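PDB 5XBU: endo-beta-1,4-glucanase from Ampullaria crossean, which probably hydrolyses internal beta-1,4-glucosidic bonds of cellulose, as an endoglucanase of glycoside hydrolase family 45. Local coordinates for residues C9-D12 / V16-F19; P92-A97 / N117-G122; H135-H140 / N157-W162. All blocks are in the same frame, centred on the assembly; numbering follows the deposited sequence.

Contact 1 of 3, residues C9-D12 / V16-F19; sequences CQPD and VRRF
Asp12 and Arg18 join the two arms of a short antiparallel beta hairpin, strands 10-11 and 17-19, through a salt bridge. Arg18 NE reaches Asp12 OD2 at 2.8 Å along a nearly straight bond (168°). The oxygen lies in the guanidinium plane, whereas NE stands above the carboxylate plane; the two planes are 44° apart. A water bridges the same OD2 to Arg18 NH2. With chi1 at 73°, Asp12 turns its carboxylate back toward the turn, where OD1 accepts the backbone N of Val16 at 3.0 Å and also that of His14; a short acid thus serves both the turn and the strand. Asp12 N returns a bond to Val16 O, and Arg18 N donates to Gln10 O.

The extended Arg17 runs alongside Pro11, pointing the same way. Pro11 CG sits 4.0 Å above the centre of its guanidinium, a rigid apolar ring suited to that flat face. Cys9, held by its disulfide to Cys24, places SG 3.7 Å from Phe19 CB and obliquely to the Phe19 ring. Cys9 O lies at the edge of the Arg17 guanidinium, close to its plane, and accepts NH1 at 2.8 Å.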
loop_
_atom_site.group_PDB
_atom_site.type_symbol
_atom_site.label_atom_id
_atom_site.label_comp_id
_atom_site.label_asym_id
_atom_site.label_seq_id
_atom_site.Cartn_x
_atom_site.Cartn_y
_atom_site.Cartn_z
ATOM N N CYS A 9 -5.476 -15.847 -4.844
ATOM C CA CYS A 9 -4.672 -15.506 -6.009
ATOM C C CYS A 9 -3.637 -16.602 -6.241
ATOM O O CYS A 9 -2.718 -16.773 -5.437
ATOM C CB CYS A 9 -3.947 -14.203 -5.715
ATOM S SG CYS A 9 -5.085 -12.796 -5.479
ATOM N N GLN A 10 -3.725 -17.287 -7.370
ATOM C CA GLN A 10 -2.818 -18.396 -7.693
ATOM C C GLN A 10 -1.481 -17.873 -8.219
ATOM O O GLN A 10 -1.462 -16.970 -9.058
ATOM C CB GLN A 10 -3.472 -19.278 -8.743
ATOM C CG GLN A 10 -4.741 -19.849 -8.109
ATOM C CD GLN A 10 -5.529 -20.911 -8.899
ATOM O OE1 GLN A 10 -6.533 -20.562 -9.543
ATOM N NE2 GLN A 10 -5.195 -22.214 -8.716
ATOM N N PRO A 11 -0.345 -18.423 -7.766
ATOM C CA PRO A 11 0.923 -18.053 -8.384
ATOM C C PRO A 11 0.938 -18.432 -9.856
ATOM O O PRO A 11 0.574 -19.549 -10.232
ATOM C CB PRO A 11 1.944 -18.863 -7.584
ATOM C CG PRO A 11 1.272 -19.257 -6.321
ATOM C CD PRO A 11 -0.158 -19.322 -6.614
ATOM N N ASP A 12 1.425 -17.511 -10.683
ATOM C CA ASP A 12 1.664 -17.789 -12.088
ATOM C C ASP A 12 2.978 -18.551 -12.254
ATOM O O ASP A 12 3.633 -18.922 -11.277
ATOM C CB ASP A 12 1.515 -16.531 -12.950
ATOM C CG ASP A 12 2.660 -15.523 -12.815
ATOM O OD1 ASP A 12 3.678 -15.799 -12.156
ATOM O OD2 ASP A 12 2.507 -14.434 -13.412
ATOM N N VAL A 16 4.207 -15.068 -9.345
ATOM C CA VAL A 16 3.453 -13.872 -8.981
ATOM C C VAL A 16 1.984 -14.264 -8.813
ATOM O O VAL A 16 1.361 -14.790 -9.738
ATOM C CB VAL A 16 3.598 -12.789 -10.048
ATOM C CG1 VAL A 16 2.747 -11.601 -9.683
ATOM C CG2 VAL A 16 5.066 -12.364 -10.164
ATOM N N ARG A 17 1.418 -13.972 -7.647
ATOM C CA ARG A 17 0.017 -14.290 -7.416
ATOM C C ARG A 17 -0.888 -13.332 -8.172
ATOM O O ARG A 17 -0.717 -12.104 -8.107
ATOM C CB ARG A 17 -0.285 -14.292 -5.920
ATOM C CG ARG A 17 0.277 -15.525 -5.235
ATOM C CD ARG A 17 -0.065 -15.536 -3.765
ATOM N NE ARG A 17 0.496 -16.683 -3.062
ATOM C CZ ARG A 17 -0.119 -17.852 -2.882
ATOM N NH1 ARG A 17 -1.324 -18.071 -3.394
ATOM N NH2 ARG A 17 0.492 -18.782 -2.186
ATOM N N ARG A 18 -1.847 -13.910 -8.898
ATOM C CA ARG A 18 -2.767 -13.165 -9.740
ATOM C C ARG A 18 -4.173 -13.702 -9.564
ATOM O O ARG A 18 -4.375 -14.819 -9.097
ATOM C CB ARG A 18 -2.371 -13.277 -11.207
ATOM C CG ARG A 18 -0.926 -12.749 -11.451
ATOM C CD ARG A 18 -0.607 -12.695 -12.931
ATOM N NE ARG A 18 0.771 -12.221 -13.127
ATOM C CZ ARG A 18 1.191 -10.949 -13.111
ATOM N NH1 ARG A 18 0.339 -9.947 -12.926
ATOM N NH2 ARG A 18 2.493 -10.685 -13.273
ATOM N N PHE A 19 -5.149 -12.919 -10.009
ATOM C CA PHE A 19 -6.557 -13.285 -9.854
ATOM C C PHE A 19 -7.268 -12.799 -11.096
ATOM O O PHE A 19 -7.347 -11.592 -11.310
ATOM C CB PHE A 19 -7.112 -12.631 -8.584
ATOM C CG PHE A 19 -8.512 -12.999 -8.234
ATOM C CD1 PHE A 19 -8.773 -14.130 -7.487
ATOM C CD2 PHE A 19 -9.557 -12.147 -8.541
ATOM C CE1 PHE A 19 -10.055 -14.431 -7.110
ATOM C CE2 PHE A 19 -10.827 -12.428 -8.166
ATOM C CZ PHE A 19 -11.071 -13.570 -7.462
HETATM O O HOH W 1 4.365 -12.618 -14.038
#

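Contact 2 of 3, residues P92-A97 / N117-G122; sequences PGKGGA and NEEWCG
Lys94 and Trp120 mark the closest approach of two backbones that stay well apart, their CA atoms 10.9 Å from each other, so long side chains must span the distance. Lys94 belongs to an irregular loop between strands 81-86 and 104-108 of the double-psi beta-barrel domain, Trp120 to the single-turn helix 118-121. The loop around Lys94 is rich in glycine. Gly93 has positive phi, and at the backbone angles of Gly95 a CB would be jammed against the carbonyl oxygen of Lys94. In the helical turn, Cys121 N bonds to Asn117 O, while a disulfide ties Cys121 to Cys112.

Lys94 and Glu119 form a surface salt bridge, approaching from opposite directions with both chains extended beyond CG. On Glu119, CG is anti to the backbone N (chi1 174°), which carries the carboxylate out from the helix to the lysine. Besides NZ, Lys94 CD comes within 3.2 Å of Glu119 OE1. That oxygen also accepts a hydrogen bond from His135 NE2, and this second donor probably favours the charged carboxylate. Trp120, wide enough to reach back toward the loop, offers its ring edge to the lysine, with CZ2 4.1 Å from Lys94 CB. Lys94 NZ meets Glu119 OE1 at 2.9 Å on the syn side, 35° out of the carboxylate plane.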
loop_
_atom_site.group_PDB
_atom_site.type_symbol
_atom_site.label_atom_id
_atom_site.label_comp_id
_atom_site.label_asym_id
_atom_site.label_seq_id
_atom_site.Cartn_x
_atom_site.Cartn_y
_atom_site.Cartn_z
ATOM N N PRO A 92 -3.217 -17.465 5.550
ATOM C CA PRO A 92 -3.710 -18.213 6.705
ATOM C C PRO A 92 -2.949 -17.852 7.976
ATOM O O PRO A 92 -1.713 -17.800 8.001
ATOM C CB PRO A 92 -3.541 -19.681 6.289
ATOM C CG PRO A 92 -2.919 -19.707 4.999
ATOM C CD PRO A 92 -2.960 -18.342 4.393
ATOM N N GLY A 93 -3.708 -17.554 9.027
ATOM C CA GLY A 93 -3.150 -17.208 10.315
ATOM C C GLY A 93 -2.712 -15.769 10.424
ATOM O O GLY A 93 -2.248 -15.352 11.497
ATOM N N LYS A 94 -2.864 -14.984 9.343
ATOM C CA LYS A 94 -2.345 -13.627 9.236
ATOM C C LYS A 94 -3.366 -12.696 8.595
ATOM O O LYS A 94 -3.000 -11.747 7.885
ATOM C CB LYS A 94 -1.020 -13.646 8.488
ATOM C CG LYS A 94 0.006 -14.401 9.307
ATOM C CD LYS A 94 1.331 -14.552 8.654
ATOM C CE LYS A 94 2.332 -15.082 9.662
ATOM N NZ LYS A 94 3.472 -15.698 8.983
ATOM N N GLY A 95 -4.641 -12.948 8.840
ATOM C CA GLY A 95 -5.695 -12.129 8.283
ATOM C C GLY A 95 -6.991 -12.912 8.311
ATOM O O GLY A 95 -7.082 -13.960 8.945
ATOM N N GLY A 96 -7.990 -12.379 7.611
ATOM C CA GLY A 96 -9.273 -13.057 7.497
ATOM C C GLY A 96 -10.041 -12.500 6.323
ATOM O O GLY A 96 -9.614 -11.550 5.657
ATOM N N ALA A 97 -11.207 -13.123 6.077
ATOM C CA ALA A 97 -12.029 -12.775 4.927
ATOM C C ALA A 97 -12.905 -11.580 5.280
ATOM O O ALA A 97 -13.617 -11.619 6.292
ATOM C CB ALA A 97 -12.907 -13.969 4.517
ATOM N N ASN A 117 10.813 -4.861 7.698
ATOM C CA ASN A 117 9.539 -5.358 7.197
ATOM C C ASN A 117 9.758 -6.494 6.205
ATOM O O ASN A 117 9.254 -6.464 5.080
ATOM C CB ASN A 117 8.714 -4.247 6.553
ATOM C CG ASN A 117 8.425 -3.109 7.509
ATOM O OD1 ASN A 117 7.501 -3.194 8.325
ATOM N ND2 ASN A 117 9.197 -2.034 7.405
ATOM N N GLU A 118 10.515 -7.515 6.614
ATOM C CA GLU A 118 10.888 -8.557 5.660
ATOM C C GLU A 118 9.681 -9.326 5.150
ATOM O O GLU A 118 9.552 -9.548 3.939
ATOM C CB GLU A 118 11.891 -9.526 6.284
ATOM C CG GLU A 118 12.210 -10.762 5.410
ATOM C CD GLU A 118 12.856 -10.475 4.059
ATOM O OE1 GLU A 118 13.393 -9.382 3.802
ATOM O OE2 GLU A 118 12.905 -11.419 3.242
ATOM N N GLU A 119 8.819 -9.788 6.056
ATOM C CA GLU A 119 7.761 -10.719 5.673
ATOM C C GLU A 119 6.901 -10.162 4.546
ATOM O O GLU A 119 6.561 -10.880 3.587
ATOM C CB GLU A 119 6.892 -11.020 6.898
ATOM C CG GLU A 119 5.675 -11.867 6.556
ATOM C CD GLU A 119 4.919 -12.384 7.768
ATOM O OE1 GLU A 119 3.994 -13.186 7.543
ATOM O OE2 GLU A 119 5.233 -12.013 8.918
ATOM N N TRP A 120 6.456 -8.911 4.698
ATOM C CA TRP A 120 5.483 -8.316 3.799
ATOM C C TRP A 120 6.115 -7.412 2.756
ATOM O O TRP A 120 5.640 -7.366 1.620
ATOM C CB TRP A 120 4.432 -7.520 4.585
ATOM C CG TRP A 120 3.643 -8.340 5.552
ATOM C CD1 TRP A 120 3.767 -8.346 6.911
ATOM C CD2 TRP A 120 2.599 -9.279 5.240
ATOM N NE1 TRP A 120 2.872 -9.224 7.461
ATOM C CE2 TRP A 120 2.138 -9.798 6.463
ATOM C CE3 TRP A 120 1.983 -9.712 4.056
ATOM C CZ2 TRP A 120 1.099 -10.718 6.541
ATOM C CZ3 TRP A 120 0.952 -10.639 4.139
ATOM C CH2 TRP A 120 0.529 -11.134 5.371
ATOM N N CYS A 121 7.152 -6.653 3.119
ATOM C CA CYS A 121 7.710 -5.641 2.229
ATOM C C CYS A 121 9.058 -6.030 1.655
ATOM O O CYS A 121 9.611 -5.267 0.858
ATOM C CB CYS A 121 7.792 -4.287 2.939
ATOM S SG CYS A 121 6.104 -3.779 3.396
ATOM N N GLY A 122 9.577 -7.208 2.013
ATOM C CA GLY A 122 10.824 -7.732 1.463
ATOM C C GLY A 122 10.605 -8.294 0.076
ATOM O O GLY A 122 10.398 -9.498 -0.131
#

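Contact 3 of 3, residues H135-H140 / N157-W162; sequences HGYEVH and NPEVTW
Tyr137 meets Glu159 with its hydroxyl and makes the first bond between the loop 135-140 and the segment 157-162. Its OH donates to Glu159 OE1 at 2.6 Å, a short bond in which the carboxylate is met on the anti side, 29° out of its plane. The two side chains cross at about a right angle, and the oxygen lies at the edge of the phenol ring. A tyrosine suits this place because it spans the gap with an apolar ring and ends in a hydroxyl that donates to Glu159 and also bonds Gln7 NE2. The buried carboxylate has further partners: OE1 accepts Cys9 N, and OE2 is bonded to Thr87 OG1 and Leu8 N.

Next comes Glu138, which runs extended to the indole of Trp162. Trp162 NE1 donates to Glu138 OE2 at 2.9 Å, on the anti lone pair of that oxygen, which is almost in the indole plane; the planes of carboxylate and ring are 63° apart. The single N-H of the indole thus finds an acceptor at its edge.

Val139 then covers a face of the same indole. Its chi1 of 68° sets CG1 between the backbone N and the carbonyl carbon, and that methyl sits 3.6 Å from the centroid of the five-membered ring, over its face, a CH-pi contact. The branched valine is compact enough to lie there while its neighbour occupies the edge. Together these contacts join the loop leading into strand 140-144 with the segment running into strand 160-165, two strands of the mixed sheet of a double-psi beta-barrel, the fold to which family 45 endoglucanases belong.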
loop_
_atom_site.group_PDB
_atom_site.type_symbol
_atom_site.label_atom_id
_atom_site.label_comp_id
_atom_site.label_asym_id
_atom_site.label_seq_id
_atom_site.Cartn_x
_atom_site.Cartn_y
_atom_site.Cartn_z
ATOM N N HIS A 135 4.868 -14.257 0.841
ATOM C CA HIS A 135 3.545 -14.818 0.631
ATOM C C HIS A 135 3.142 -14.855 -0.829
ATOM O O HIS A 135 2.020 -15.265 -1.143
ATOM C CB HIS A 135 2.527 -14.085 1.488
ATOM C CG HIS A 135 2.812 -14.244 2.944
ATOM N ND1 HIS A 135 2.845 -15.478 3.552
ATOM C CD2 HIS A 135 3.123 -13.337 3.901
ATOM C CE1 HIS A 135 3.145 -15.318 4.827
ATOM N NE2 HIS A 135 3.318 -14.032 5.069
ATOM N N GLY A 136 4.055 -14.459 -1.739
ATOM C CA GLY A 136 3.830 -14.602 -3.160
ATOM C C GLY A 136 3.248 -13.400 -3.862
ATOM O O GLY A 136 2.842 -13.531 -5.025
ATOM N N TYR A 137 3.262 -12.224 -3.231
ATOM C CA TYR A 137 2.692 -11.031 -3.852
ATOM C C TYR A 137 3.783 -10.105 -4.361
ATOM O O TYR A 137 4.803 -9.894 -3.696
ATOM C CB TYR A 137 1.785 -10.266 -2.864
ATOM C CG TYR A 137 0.661 -11.143 -2.383
ATOM C CD1 TYR A 137 -0.439 -11.357 -3.183
ATOM C CD2 TYR A 137 0.745 -11.769 -1.157
ATOM C CE1 TYR A 137 -1.476 -12.214 -2.777
ATOM C CE2 TYR A 137 -0.288 -12.631 -0.731
ATOM C CZ TYR A 137 -1.382 -12.822 -1.544
ATOM O OH TYR A 137 -2.368 -13.693 -1.091
ATOM N N GLU A 138 3.531 -9.513 -5.522
ATOM C CA GLU A 138 4.505 -8.600 -6.142
ATOM C C GLU A 138 4.606 -7.245 -5.463
ATOM O O GLU A 138 5.520 -6.481 -5.790
ATOM C CB GLU A 138 4.213 -8.388 -7.619
ATOM C CG GLU A 138 2.958 -7.615 -7.889
ATOM C CD GLU A 138 2.754 -7.223 -9.328
ATOM O OE1 GLU A 138 3.490 -7.727 -10.218
ATOM O OE2 GLU A 138 1.874 -6.364 -9.571
ATOM N N VAL A 139 3.652 -6.902 -4.607
ATOM C CA VAL A 139 3.623 -5.620 -3.932
ATOM C C VAL A 139 2.806 -5.799 -2.665
ATOM O O VAL A 139 1.948 -6.691 -2.572
ATOM C CB VAL A 139 3.037 -4.515 -4.847
ATOM C CG1 VAL A 139 1.583 -4.715 -5.127
ATOM C CG2 VAL A 139 3.325 -3.124 -4.311
ATOM N N HIS A 140 3.092 -4.947 -1.684
ATOM C CA HIS A 140 2.392 -4.914 -0.411
ATOM C C HIS A 140 1.934 -3.491 -0.146
ATOM O O HIS A 140 2.692 -2.547 -0.366
ATOM C CB HIS A 140 3.297 -5.377 0.710
ATOM C CG HIS A 140 2.594 -5.504 2.005
ATOM N ND1 HIS A 140 1.804 -6.598 2.270
ATOM C CD2 HIS A 140 2.512 -4.663 3.064
ATOM C CE1 HIS A 140 1.264 -6.415 3.460
ATOM N NE2 HIS A 140 1.676 -5.261 3.970
ATOM N N ASN A 157 -6.104 -7.590 7.041
ATOM C CA ASN A 157 -5.065 -7.972 6.098
ATOM C C ASN A 157 -5.601 -8.704 4.861
ATOM O O ASN A 157 -5.060 -9.743 4.474
ATOM C CB ASN A 157 -3.986 -8.810 6.769
ATOM C CG ASN A 157 -3.350 -8.169 7.956
ATOM O OD1 ASN A 157 -3.491 -6.977 8.197
ATOM N ND2 ASN A 157 -2.592 -8.976 8.711
ATOM N N PRO A 158 -6.633 -8.182 4.206
ATOM C CA PRO A 158 -7.174 -8.926 3.065
ATOM C C PRO A 158 -6.192 -8.987 1.909
ATOM O O PRO A 158 -5.426 -8.049 1.644
ATOM C CB PRO A 158 -8.403 -8.112 2.660
ATOM C CG PRO A 158 -8.071 -6.707 3.122
ATOM C CD PRO A 158 -7.360 -6.924 4.412
ATOM N N GLU A 159 -6.293 -10.080 1.166
ATOM C CA GLU A 159 -5.746 -10.184 -0.183
ATOM C C GLU A 159 -6.580 -9.326 -1.126
ATOM O O GLU A 159 -7.817 -9.320 -1.047
ATOM C CB GLU A 159 -5.836 -11.659 -0.614
ATOM C CG GLU A 159 -5.249 -11.976 -1.973
ATOM C CD GLU A 159 -5.459 -13.455 -2.311
ATOM O OE1 GLU A 159 -4.458 -14.193 -2.479
ATOM O OE2 GLU A 159 -6.638 -13.865 -2.412
ATOM N N VAL A 160 -5.915 -8.591 -2.022
ATOM C CA VAL A 160 -6.621 -7.704 -2.932
ATOM C C VAL A 160 -6.025 -7.843 -4.327
ATOM O O VAL A 160 -4.877 -8.260 -4.491
ATOM C CB VAL A 160 -6.533 -6.223 -2.481
ATOM C CG1 VAL A 160 -7.108 -6.057 -1.064
ATOM C CG2 VAL A 160 -5.074 -5.732 -2.497
ATOM N N THR A 161 -6.797 -7.448 -5.331
ATOM C CA THR A 161 -6.215 -7.053 -6.600
ATOM C C THR A 161 -5.930 -5.552 -6.560
ATOM O O THR A 161 -6.598 -4.806 -5.837
ATOM C CB THR A 161 -7.085 -7.413 -7.803
ATOM O OG1 THR A 161 -8.366 -6.784 -7.710
ATOM C CG2 THR A 161 -7.239 -8.934 -7.931
ATOM N N TRP A 162 -4.905 -5.120 -7.307
ATOM C CA TRP A 162 -4.473 -3.734 -7.219
ATOM C C TRP A 162 -4.277 -3.146 -8.606
ATOM O O TRP A 162 -3.847 -3.826 -9.549
ATOM C CB TRP A 162 -3.183 -3.593 -6.374
ATOM C CG TRP A 162 -1.894 -3.879 -7.113
ATOM C CD1 TRP A 162 -1.296 -5.080 -7.404
ATOM C CD2 TRP A 162 -1.023 -2.876 -7.663
ATOM N NE1 TRP A 162 -0.145 -4.881 -8.107
ATOM C CE2 TRP A 162 0.041 -3.540 -8.284
ATOM C CE3 TRP A 162 -1.053 -1.476 -7.690
ATOM C CZ2 TRP A 162 1.076 -2.859 -8.898
ATOM C CZ3 TRP A 162 -0.037 -0.805 -8.281
ATOM C CH2 TRP A 162 1.019 -1.502 -8.894
#

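How the contacts relate
Along the chain the contacts follow in series, contact 1 closing before contact 2 opens and contact 2 before contact 3. Contact 3 is the buried hub, its centre about 10 Å from that of contact 1 and about 9 Å from that of contact 2, whereas the centres of contacts 1 and 2 are about 16 Å apart and the two do not touch. The hairpin of contact 1 and strand 160-165 of contact 3 belong to the same mixed sheet, and Arg17 N to Gly136 O probably bonds the hairpin to loop 135-140. Lys94 O with Asn157 ND2 similarly links contacts 2 and 3. Contact 3 thus touches both the N-terminal hairpin and the surface loop 92-97, the hairpin being held as well by strand 22-30.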